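Side-chain contacts in quinoline 2-oxidoreductase large subunit (Pseudomonas putida, PDB 1T3Q), which carries the molybdenum and pterin cytosine dinucleotide of a molybdenum hydroxylase that oxidises quinoline at carbon 2: residues Asp23-Thr28 / Val248-Gly253; Thr483-Thr488 / Ala546-Val551; Thr512-Ile517 / Val529-Gly534. All coordinates share one frame; numbering follows the deposited sequence.

Contact 1. Residues Asp23-Thr28 / Val248-Gly253; sequences DTRLLT and VPDVGG
A bidentate salt bridge between Arg25 and Asp250 ties the short helix 23-27 to the loop that follows strand 244-247. The backbones stay well apart, with 9.1 Å between CA of Leu26 and CA of Asp250, and the 112 Å² buried between the segments comes from three residues. Arg25 meets the carboxylate side-on: its NE reaches OD2 of Asp250 at 3.0 Å, and its NH2 reaches OD1 of Asp250 at 2.9 Å. Both hydrogen bonds are nearly straight, at 170° and 168°, and each oxygen is approached on its syn side. A first torsion of 70° tucks CG of Arg25 over its own backbone, and the chain then runs extended to NE, which carries the guanidinium across to the loop. CD2 of Leu26 lies 4.1 Å from OD2 of Asp250, an apolar flank to the ion pair; Leu26 also packs on Leu105 of the small subunit. Further along the loop, Gly253 touches the pterin cofactor. NH2 of Arg25 also bridges to Glu511, and OD2 of Asp250 also accepts from the backbone N of Arg32. Two bonds in the guanidinium plane fix the rotation of that group, and Asp250 and Glu511 together would be expected to balance its charge.

Contact 2. Residues Thr483-Thr488 / Ala546-Val551; sequences THDSAT and ASRGAV. With MCN (pterin cytosine dinucleotide), chain N; SMO (dioxosulfidomolybdenum(VI) ion), chain O.
Asp485 and Arg548 span two backbones that never come close: the nearest CA atoms, of Asp485 and Gly549, are 10.2 Å apart. Residues 483-485 run extended into strand 486-491, whereas Ala546 and Ser547 both have positive phi before the chain enters helix 549-576. That turn directs backbone N-H groups at the cofactor. Ala546 N bonds to OM2 of the molybdenum centre at 2.9 Å, Gly549 N to O1B of the pterin dinucleotide at 2.7 Å, and Ala550 N to its O1A at 2.8 Å. The pyrophosphate thus sits at the N-terminal end of the helix, whose dipole would be expected to stabilise its negative charge.

Away from the pyrophosphate, Arg548 grips Asp485 end-on. Its NH2 donates to OD1 of Asp485 and its NH1 to OD2 of Asp485, each at 2.8 Å and almost straight (175° and 179°). The acceptors lie in the guanidinium plane, yet the nitrogens come from above the carboxylate, the two planes being 47° apart. A bend at chi3 shapes the arginine chain for this approach. CB of Thr483 packs 4.0 Å from NH2 of Arg548. The buried guanidinium has further acceptors in Thr469 O, for NE, and Gly543 O, for NH1, while OD2 of Asp485 also accepts from Phe542 N.

Asp485 packs on Ile552, and Ala487 on Ser556 and Ile557, all of helix 549-576, while strand 486-491 lies between strands 497-501 and 625-629 in its sheet.

Contact 3. Residues Thr512-Ile517 / Val529-Gly534; sequences TTLAQI and VVIQAG. With MCN (pterin cytosine dinucleotide), chain N.
Leu514 and Ala515 pack on Val529 and Ile531 where the helix of a beta-alpha-beta unit (strand 497-501, helix 510-522, strand 529-532) lies against its second strand. The short axes approach to 7.6 Å with 129° between their directions. No hydrogen bond crosses; 200 Å² is buried, by apolar side chains of the strand against the side chains and backbone of the helix. Thr512 comes first and turns from the strand, its OG1 bonding to Glu22 and to the N of Arg21. Thr513 faces the cofactor instead, with OG1 2.7 Å from O2' of the pterin dinucleotide; Gly509 O is a second acceptor within reach of that hydroxyl. Leu514 points to the strand and crosses Ile531 at about a right angle, its CB 3.7 Å from CD1 of Ile531, while its other neighbours include Ile557 of helix 549-576. At Ala515 the backbones come closest, CA to CA of Val529 being 5.7 Å; CG1 of Val529 lies 4.1 Å from CA of Ala515, whose CB meets CG1 of Ile531 at 3.9 Å. Gln516 again looks away, bonded to Ser13, Thr16 and Asn671. Ile531 has CG1 beside its backbone N (chi1 -58°) and a second bend at chi2 (-58°), which bring CD1 over the helix backbone, 3.6 Å from N of Ala515.

Along the chain contact 1 closes before the others open, and contact 3 is nested inside the loop that contact 2 closes. The centres of contacts 2 and 3 lie about 13 Å apart, those of contacts 1 and 3 about 15 Å, and those of contacts 1 and 2 about 21 Å. Contacts 2 and 3 share one mixed sheet, through strands 486-491 and 529-532, and meet where Ala550 O packs against CD1 of Ile517. Contacts 1 and 3 touch through a probable hydrogen bond from Val248 N to Gly534 O. Each contact has a segment that also supplies dinucleotide-pocket residues, though in contacts 1 and 3 these, Gly253 and Thr513, do not touch the other segment. All three reach the second subunit.

Contact 1. Residues Asp23-Thr28 / Val248-Gly253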
loop_
_atom_site.group_PDB
_atom_site.type_symbol
_atom_site.label_atom_id
_atom_site.label_comp_id
_atom_site.label_asym_id
_atom_site.label_seq_id
_atom_site.Cartn_x
_atom_site.Cartn_y
_atom_site.Cartn_z
ATOM N N ASP B 23 -5.522 -9.078 -18.242
ATOM C CA ASP B 23 -6.664 -9.990 -18.252
ATOM C C ASP B 23 -6.691 -11.036 -17.153
ATOM O O ASP B 23 -7.756 -11.351 -16.631
ATOM C CB ASP B 23 -6.765 -10.716 -19.597
ATOM C CG ASP B 23 -7.292 -9.834 -20.709
ATOM O OD1 ASP B 23 -7.515 -8.623 -20.478
ATOM O OD2 ASP B 23 -7.481 -10.356 -21.828
ATOM N N THR B 24 -5.530 -11.575 -16.794
ATOM C CA THR B 24 -5.493 -12.630 -15.793
ATOM C C THR B 24 -6.033 -12.214 -14.430
ATOM O O THR B 24 -6.822 -12.944 -13.831
ATOM C CB THR B 24 -4.074 -13.219 -15.665
ATOM O OG1 THR B 24 -3.648 -13.676 -16.956
ATOM C CG2 THR B 24 -4.067 -14.406 -14.709
ATOM N N ARG B 25 -5.644 -11.046 -13.932
ATOM C CA ARG B 25 -6.174 -10.639 -12.641
ATOM C C ARG B 25 -7.636 -10.212 -12.770
ATOM O O ARG B 25 -8.427 -10.394 -11.845
ATOM C CB ARG B 25 -5.341 -9.500 -12.027
ATOM C CG ARG B 25 -5.450 -8.143 -12.705
ATOM C CD ARG B 25 -4.707 -7.095 -11.854
ATOM N NE ARG B 25 -4.675 -5.761 -12.457
ATOM C CZ ARG B 25 -3.910 -5.418 -13.491
ATOM N NH1 ARG B 25 -3.105 -6.313 -14.052
ATOM N NH2 ARG B 25 -3.938 -4.170 -13.951
ATOM N N LEU B 26 -7.997 -9.664 -13.925
ATOM C CA LEU B 26 -9.359 -9.193 -14.156
ATOM C C LEU B 26 -10.371 -10.314 -14.416
ATOM O O LEU B 26 -11.578 -10.082 -14.381
ATOM C CB LEU B 26 -9.378 -8.190 -15.318
ATOM C CG LEU B 26 -8.507 -6.936 -15.133
ATOM C CD1 LEU B 26 -8.566 -6.085 -16.399
ATOM C CD2 LEU B 26 -8.973 -6.138 -13.915
ATOM N N LEU B 27 -9.878 -11.523 -14.666
ATOM C CA LEU B 27 -10.749 -12.674 -14.923
ATOM C C LEU B 27 -10.861 -13.571 -13.694
ATOM O O LEU B 27 -11.678 -14.496 -13.659
ATOM C CB LEU B 27 -10.202 -13.504 -16.095
ATOM C CG LEU B 27 -10.436 -13.001 -17.517
ATOM C CD1 LEU B 27 -9.399 -13.599 -18.463
ATOM C CD2 LEU B 27 -11.846 -13.364 -17.946
ATOM N N THR B 28 -10.042 -13.295 -12.685
ATOM C CA THR B 28 -10.036 -14.096 -11.469
ATOM C C THR B 28 -10.537 -13.354 -10.239
ATOM O O THR B 28 -10.384 -13.835 -9.114
ATOM C CB THR B 28 -8.627 -14.607 -11.174
ATOM O OG1 THR B 28 -7.721 -13.494 -11.131
ATOM C CG2 THR B 28 -8.181 -15.592 -12.261
ATOM N N VAL B 248 -3.910 5.600 -8.812
ATOM C CA VAL B 248 -5.024 5.158 -9.634
ATOM C C VAL B 248 -5.064 3.640 -9.652
ATOM O O VAL B 248 -4.123 2.996 -10.105
ATOM C CB VAL B 248 -4.883 5.651 -11.089
ATOM C CG1 VAL B 248 -6.158 5.337 -11.876
ATOM C CG2 VAL B 248 -4.603 7.159 -11.102
ATOM N N PRO B 249 -6.144 3.049 -9.129
ATOM C CA PRO B 249 -6.241 1.585 -9.129
ATOM C C PRO B 249 -6.764 1.182 -10.500
ATOM O O PRO B 249 -6.748 1.987 -11.425
ATOM C CB PRO B 249 -7.241 1.314 -8.013
ATOM C CG PRO B 249 -8.183 2.482 -8.121
ATOM C CD PRO B 249 -7.249 3.665 -8.371
ATOM N N ASP B 250 -7.198 -0.064 -10.653
ATOM C CA ASP B 250 -7.776 -0.467 -11.926
ATOM C C ASP B 250 -9.072 0.334 -11.991
ATOM O O ASP B 250 -9.733 0.520 -10.969
ATOM C CB ASP B 250 -8.083 -1.969 -11.940
ATOM C CG ASP B 250 -6.824 -2.820 -12.009
ATOM O OD1 ASP B 250 -5.926 -2.465 -12.797
ATOM O OD2 ASP B 250 -6.737 -3.847 -11.294
ATOM N N VAL B 251 -9.421 0.828 -13.172
ATOM C CA VAL B 251 -10.640 1.622 -13.351
ATOM C C VAL B 251 -11.641 0.916 -14.259
ATOM O O VAL B 251 -11.297 0.503 -15.373
ATOM C CB VAL B 251 -10.293 3.020 -13.940
ATOM C CG1 VAL B 251 -11.555 3.812 -14.196
ATOM C CG2 VAL B 251 -9.392 3.770 -12.975
ATOM N N GLY B 252 -12.880 0.790 -13.780
ATOM C CA GLY B 252 -13.925 0.116 -14.537
ATOM C C GLY B 252 -14.613 0.957 -15.595
ATOM O O GLY B 252 -15.838 1.118 -15.579
ATOM N N GLY B 253 -13.830 1.484 -16.532
ATOM C CA GLY B 253 -14.399 2.305 -17.584
ATOM C C GLY B 253 -14.385 3.773 -17.203
ATOM O O GLY B 253 -14.663 4.122 -16.055
#

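Contact 2. Residues Thr483-Thr488 / Ala546-Val551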
loop_
_atom_site.group_PDB
_atom_site.type_symbol
_atom_site.label_atom_id
_atom_site.label_comp_id
_atom_site.label_asym_id
_atom_site.label_seq_id
_atom_site.Cartn_x
_atom_site.Cartn_y
_atom_site.Cartn_z
ATOM N N THR B 483 0.486 21.284 -23.099
ATOM C CA THR B 483 0.445 20.006 -22.401
ATOM C C THR B 483 1.841 19.605 -21.960
ATOM O O THR B 483 2.829 20.170 -22.417
ATOM C CB THR B 483 -0.129 18.886 -23.294
ATOM O OG1 THR B 483 0.609 18.826 -24.523
ATOM C CG2 THR B 483 -1.601 19.152 -23.592
ATOM N N HIS B 484 1.912 18.631 -21.059
ATOM C CA HIS B 484 3.181 18.126 -20.558
ATOM C C HIS B 484 2.937 16.653 -20.253
ATOM O O HIS B 484 2.026 16.316 -19.500
ATOM C CB HIS B 484 3.589 18.889 -19.291
ATOM C CG HIS B 484 4.999 18.634 -18.853
ATOM N ND1 HIS B 484 5.384 17.480 -18.203
ATOM C CD2 HIS B 484 6.116 19.390 -18.970
ATOM C CE1 HIS B 484 6.677 17.538 -17.936
ATOM N NE2 HIS B 484 7.145 18.687 -18.391
ATOM N N ASP B 485 3.736 15.780 -20.860
ATOM C CA ASP B 485 3.587 14.346 -20.667
ATOM C C ASP B 485 4.929 13.639 -20.687
ATOM O O ASP B 485 5.498 13.379 -21.751
ATOM C CB ASP B 485 2.684 13.766 -21.754
ATOM C CG ASP B 485 1.311 14.395 -21.761
ATOM O OD1 ASP B 485 1.124 15.425 -22.445
ATOM O OD2 ASP B 485 0.416 13.866 -21.068
ATOM N N SER B 486 5.435 13.317 -19.503
ATOM C CA SER B 486 6.726 12.662 -19.409
ATOM C C SER B 486 6.597 11.179 -19.103
ATOM O O SER B 486 5.567 10.714 -18.616
ATOM C CB SER B 486 7.583 13.332 -18.330
ATOM O OG SER B 486 7.084 13.062 -17.026
ATOM N N ALA B 487 7.651 10.442 -19.420
ATOM C CA ALA B 487 7.707 9.014 -19.157
ATOM C C ALA B 487 9.109 8.754 -18.661
ATOM O O ALA B 487 10.036 9.496 -18.986
ATOM C CB ALA B 487 7.450 8.217 -20.430
ATOM N N THR B 488 9.264 7.711 -17.857
ATOM C CA THR B 488 10.571 7.357 -17.356
ATOM C C THR B 488 10.832 5.928 -17.786
ATOM O O THR B 488 9.920 5.099 -17.806
ATOM C CB THR B 488 10.644 7.462 -15.819
ATOM O OG1 THR B 488 10.450 8.829 -15.428
ATOM C CG2 THR B 488 11.997 6.990 -15.317
ATOM N N ALA B 546 -8.874 12.296 -25.297
ATOM C CA ALA B 546 -8.735 12.757 -26.673
ATOM C C ALA B 546 -7.904 11.830 -27.570
ATOM O O ALA B 546 -7.130 12.304 -28.409
ATOM C CB ALA B 546 -8.131 14.158 -26.682
ATOM N N SER B 547 -8.066 10.520 -27.398
ATOM C CA SER B 547 -7.336 9.533 -28.201
ATOM C C SER B 547 -5.854 9.885 -28.285
ATOM O O SER B 547 -5.286 9.955 -29.384
ATOM C CB SER B 547 -7.916 9.478 -29.616
ATOM O OG SER B 547 -9.315 9.256 -29.597
ATOM N N ARG B 548 -5.222 10.082 -27.130
ATOM C CA ARG B 548 -3.820 10.481 -27.080
ATOM C C ARG B 548 -2.861 9.490 -26.434
ATOM O O ARG B 548 -1.651 9.645 -26.550
ATOM C CB ARG B 548 -3.700 11.802 -26.323
ATOM C CG ARG B 548 -3.839 11.636 -24.805
ATOM C CD ARG B 548 -4.204 12.955 -24.128
ATOM N NE ARG B 548 -3.209 13.991 -24.371
ATOM C CZ ARG B 548 -2.120 14.180 -23.634
ATOM N NH1 ARG B 548 -1.874 13.407 -22.583
ATOM N NH2 ARG B 548 -1.265 15.143 -23.956
ATOM N N GLY B 549 -3.396 8.490 -25.740
ATOM C CA GLY B 549 -2.556 7.527 -25.056
ATOM C C GLY B 549 -1.484 6.847 -25.883
ATOM O O GLY B 549 -0.305 6.891 -25.530
ATOM N N ALA B 550 -1.890 6.197 -26.968
ATOM C CA ALA B 550 -0.946 5.500 -27.839
ATOM C C ALA B 550 0.117 6.454 -28.378
ATOM O O ALA B 550 1.303 6.147 -28.351
ATOM C CB ALA B 550 -1.693 4.844 -28.996
ATOM N N VAL B 551 -0.317 7.616 -28.854
ATOM C CA VAL B 551 0.601 8.609 -29.405
ATOM C C VAL B 551 1.530 9.209 -28.361
ATOM O O VAL B 551 2.750 9.156 -28.505
ATOM C CB VAL B 551 -0.172 9.751 -30.102
ATOM C CG1 VAL B 551 0.779 10.897 -30.450
ATOM C CG2 VAL B 551 -0.842 9.220 -31.364
HETATM N N1 MCN N . -4.097 1.517 -29.900
HETATM C C2 MCN N . -3.205 0.676 -30.643
HETATM N N3 MCN N . -2.697 1.289 -31.778
HETATM C C4 MCN N . -2.977 2.576 -32.225
HETATM C C5 MCN N . -3.907 3.386 -31.430
HETATM C C6 MCN N . -4.454 2.863 -30.282
HETATM O O2 MCN N . -2.974 -0.458 -30.289
HETATM N N4 MCN N . -2.427 3.057 -33.320
HETATM C "C1'" MCN N . -4.665 0.873 -28.580
HETATM C C2D MCN N . -3.844 1.343 -27.294
HETATM O "O2'" MCN N . -3.791 0.252 -26.307
HETATM C "C3'" MCN N . -4.594 2.577 -26.838
HETATM C C4D MCN N . -6.047 2.264 -27.104
HETATM O O4D MCN N . -6.024 1.283 -28.258
HETATM O "O3'" MCN N . -4.342 2.811 -25.408
HETATM C "C5'" MCN N . -6.979 3.494 -27.292
HETATM O "O5'" MCN N . -6.354 4.294 -28.264
HETATM P PA MCN N . -5.970 5.814 -28.073
HETATM O O1A MCN N . -4.474 5.857 -28.005
HETATM O O2A MCN N . -6.737 6.532 -29.170
HETATM O O3A MCN N . -6.613 6.507 -26.749
HETATM P PB MCN N . -6.221 6.386 -25.201
HETATM O O1B MCN N . -5.813 7.750 -24.749
HETATM O O2B MCN N . -5.257 5.260 -24.968
HETATM O O3B MCN N . -7.601 5.957 -24.504
HETATM C C10 MCN N . -8.578 6.915 -24.188
HETATM C "C9'" MCN N . -9.665 6.736 -25.197
HETATM C "C8'" MCN N . -10.762 7.742 -24.777
HETATM S "S8'" MCN N . -10.280 9.462 -24.831
HETATM C "C7'" MCN N . -12.011 7.440 -24.416
HETATM S "S7'" MCN N . -13.258 8.616 -23.915
HETATM C "C6'" MCN N . -12.405 5.925 -24.349
HETATM C C7 MCN N . -11.562 5.111 -25.294
HETATM O "O9'" MCN N . -10.179 5.329 -25.067
HETATM N "N5'" MCN N . -12.375 5.566 -22.871
HETATM C C4A MCN N . -12.341 4.119 -22.766
HETATM N "N8'" MCN N . -11.836 3.645 -25.109
HETATM C C4B MCN N . -12.142 3.182 -23.796
HETATM N "N1'" MCN N . -12.114 1.772 -23.647
HETATM C "C2'" MCN N . -12.304 1.330 -22.382
HETATM N "N2'" MCN N . -12.301 -0.006 -22.190
HETATM N "N3'" MCN N . -12.478 2.174 -21.303
HETATM C "C4'" MCN N . -12.502 3.617 -21.374
HETATM O "O4'" MCN N . -12.659 4.284 -20.380
HETATM S S SMO O . -13.956 11.764 -23.789
HETATM MO MO SMO O . -12.075 10.755 -23.838
HETATM O OM2 SMO O . -11.694 12.247 -24.647
HETATM O OM1 SMO O . -11.611 10.854 -22.213
#

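Contact 3. Residues Thr512-Ile517 / Val529-Gly534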
loop_
_atom_site.group_PDB
_atom_site.type_symbol
_atom_site.label_atom_id
_atom_site.label_comp_id
_atom_site.label_asym_id
_atom_site.label_seq_id
_atom_site.Cartn_x
_atom_site.Cartn_y
_atom_site.Cartn_z
ATOM N N THR B 512 -0.427 -3.290 -21.629
ATOM C CA THR B 512 0.098 -4.208 -22.629
ATOM C C THR B 512 0.721 -3.464 -23.812
ATOM O O THR B 512 1.876 -3.698 -24.159
ATOM C CB THR B 512 -1.019 -5.154 -23.142
ATOM O OG1 THR B 512 -1.470 -5.985 -22.063
ATOM C CG2 THR B 512 -0.509 -6.032 -24.275
ATOM N N THR B 513 -0.030 -2.549 -24.413
ATOM C CA THR B 513 0.475 -1.826 -25.574
ATOM C C THR B 513 1.686 -0.928 -25.326
ATOM O O THR B 513 2.548 -0.805 -26.195
ATOM C CB THR B 513 -0.644 -1.004 -26.246
ATOM O OG1 THR B 513 -1.288 -0.164 -25.280
ATOM C CG2 THR B 513 -1.670 -1.938 -26.870
ATOM N N LEU B 514 1.768 -0.298 -24.159
ATOM C CA LEU B 514 2.920 0.552 -23.891
ATOM C C LEU B 514 4.171 -0.317 -23.752
ATOM O O LEU B 514 5.276 0.118 -24.070
ATOM C CB LEU B 514 2.701 1.392 -22.620
ATOM C CG LEU B 514 1.558 2.416 -22.693
ATOM C CD1 LEU B 514 1.489 3.205 -21.383
ATOM C CD2 LEU B 514 1.775 3.363 -23.877
ATOM N N ALA B 515 3.995 -1.551 -23.283
ATOM C CA ALA B 515 5.124 -2.459 -23.129
ATOM C C ALA B 515 5.632 -2.844 -24.514
ATOM O O ALA B 515 6.836 -2.988 -24.720
ATOM C CB ALA B 515 4.703 -3.716 -22.357
ATOM N N GLN B 516 4.700 -3.029 -25.447
ATOM C CA GLN B 516 5.040 -3.388 -26.821
ATOM C C GLN B 516 5.892 -2.290 -27.449
ATOM O O GLN B 516 6.840 -2.567 -28.185
ATOM C CB GLN B 516 3.764 -3.595 -27.644
ATOM C CG GLN B 516 2.991 -4.857 -27.274
ATOM C CD GLN B 516 1.738 -5.035 -28.109
ATOM O OE1 GLN B 516 0.636 -4.718 -27.669
ATOM N NE2 GLN B 516 1.904 -5.535 -29.332
ATOM N N ILE B 517 5.552 -1.041 -27.150
ATOM C CA ILE B 517 6.294 0.101 -27.677
ATOM C C ILE B 517 7.704 0.144 -27.092
ATOM O O ILE B 517 8.685 0.273 -27.825
ATOM C CB ILE B 517 5.584 1.442 -27.337
ATOM C CG1 ILE B 517 4.246 1.529 -28.078
ATOM C CG2 ILE B 517 6.488 2.622 -27.708
ATOM C CD1 ILE B 517 3.392 2.717 -27.670
ATOM N N VAL B 529 9.578 -6.341 -20.290
ATOM C CA VAL B 529 9.206 -4.970 -19.959
ATOM C C VAL B 529 7.990 -4.904 -19.048
ATOM O O VAL B 529 7.049 -5.679 -19.208
ATOM C CB VAL B 529 8.859 -4.182 -21.245
ATOM C CG1 VAL B 529 8.508 -2.738 -20.904
ATOM C CG2 VAL B 529 10.021 -4.243 -22.218
ATOM N N VAL B 530 7.999 -3.980 -18.091
ATOM C CA VAL B 530 6.836 -3.812 -17.232
ATOM C C VAL B 530 6.423 -2.344 -17.234
ATOM O O VAL B 530 7.271 -1.451 -17.208
ATOM C CB VAL B 530 7.085 -4.272 -15.770
ATOM C CG1 VAL B 530 8.146 -3.410 -15.100
ATOM C CG2 VAL B 530 5.783 -4.190 -14.991
ATOM N N ILE B 531 5.118 -2.104 -17.298
ATOM C CA ILE B 531 4.595 -0.749 -17.292
ATOM C C ILE B 531 4.082 -0.392 -15.898
ATOM O O ILE B 531 3.226 -1.082 -15.338
ATOM C CB ILE B 531 3.443 -0.584 -18.305
ATOM C CG1 ILE B 531 3.931 -0.946 -19.712
ATOM C CG2 ILE B 531 2.919 0.858 -18.281
ATOM C CD1 ILE B 531 5.118 -0.119 -20.185
ATOM N N GLN B 532 4.630 0.687 -15.346
ATOM C CA GLN B 532 4.246 1.190 -14.033
ATOM C C GLN B 532 3.398 2.432 -14.242
ATOM O O GLN B 532 3.829 3.380 -14.898
ATOM C CB GLN B 532 5.489 1.552 -13.212
ATOM C CG GLN B 532 6.302 0.353 -12.787
ATOM C CD GLN B 532 7.471 0.715 -11.901
ATOM O OE1 GLN B 532 7.938 -0.110 -11.123
ATOM N NE2 GLN B 532 7.960 1.946 -12.021
ATOM N N ALA B 533 2.190 2.416 -13.691
ATOM C CA ALA B 533 1.267 3.536 -13.817
ATOM C C ALA B 533 0.432 3.625 -12.550
ATOM O O ALA B 533 0.516 2.758 -11.690
ATOM C CB ALA B 533 0.365 3.327 -15.019
ATOM N N GLY B 534 -0.366 4.676 -12.425
ATOM C CA GLY B 534 -1.207 4.803 -11.245
ATOM C C GLY B 534 -0.576 5.423 -10.011
ATOM O O GLY B 534 -1.037 5.187 -8.891
HETATM N N1 MCN N . -4.097 1.517 -29.900
HETATM C C2 MCN N . -3.205 0.676 -30.643
HETATM N N3 MCN N . -2.697 1.289 -31.778
HETATM C C4 MCN N . -2.977 2.576 -32.225
HETATM C C5 MCN N . -3.907 3.386 -31.430
HETATM C C6 MCN N . -4.454 2.863 -30.282
HETATM O O2 MCN N . -2.974 -0.458 -30.289
HETATM N N4 MCN N . -2.427 3.057 -33.320
HETATM C "C1'" MCN N . -4.665 0.873 -28.580
HETATM C C2D MCN N . -3.844 1.343 -27.294
HETATM O "O2'" MCN N . -3.791 0.252 -26.307
HETATM C "C3'" MCN N . -4.594 2.577 -26.838
HETATM C C4D MCN N . -6.047 2.264 -27.104
HETATM O O4D MCN N . -6.024 1.283 -28.258
HETATM O "O3'" MCN N . -4.342 2.811 -25.408
HETATM C "C5'" MCN N . -6.979 3.494 -27.292
HETATM O "O5'" MCN N . -6.354 4.294 -28.264
HETATM P PA MCN N . -5.970 5.814 -28.073
HETATM O O1A MCN N . -4.474 5.857 -28.005
HETATM O O2A MCN N . -6.737 6.532 -29.170
HETATM O O3A MCN N . -6.613 6.507 -26.749
HETATM P PB MCN N . -6.221 6.386 -25.201
HETATM O O1B MCN N . -5.813 7.750 -24.749
HETATM O O2B MCN N . -5.257 5.260 -24.968
HETATM O O3B MCN N . -7.601 5.957 -24.504
HETATM C C10 MCN N . -8.578 6.915 -24.188
HETATM C "C9'" MCN N . -9.665 6.736 -25.197
HETATM C "C8'" MCN N . -10.762 7.742 -24.777
HETATM S "S8'" MCN N . -10.280 9.462 -24.831
HETATM C "C7'" MCN N . -12.011 7.440 -24.416
HETATM S "S7'" MCN N . -13.258 8.616 -23.915
HETATM C "C6'" MCN N . -12.405 5.925 -24.349
HETATM C C7 MCN N . -11.562 5.111 -25.294
HETATM O "O9'" MCN N . -10.179 5.329 -25.067
HETATM N "N5'" MCN N . -12.375 5.566 -22.871
HETATM C C4A MCN N . -12.341 4.119 -22.766
HETATM N "N8'" MCN N . -11.836 3.645 -25.109
HETATM C C4B MCN N . -12.142 3.182 -23.796
HETATM N "N1'" MCN N . -12.114 1.772 -23.647
HETATM C "C2'" MCN N . -12.304 1.330 -22.382
HETATM N "N2'" MCN N . -12.301 -0.006 -22.190
HETATM N "N3'" MCN N . -12.478 2.174 -21.303
HETATM C "C4'" MCN N . -12.502 3.617 -21.374
HETATM O "O4'" MCN N . -12.659 4.284 -20.380
#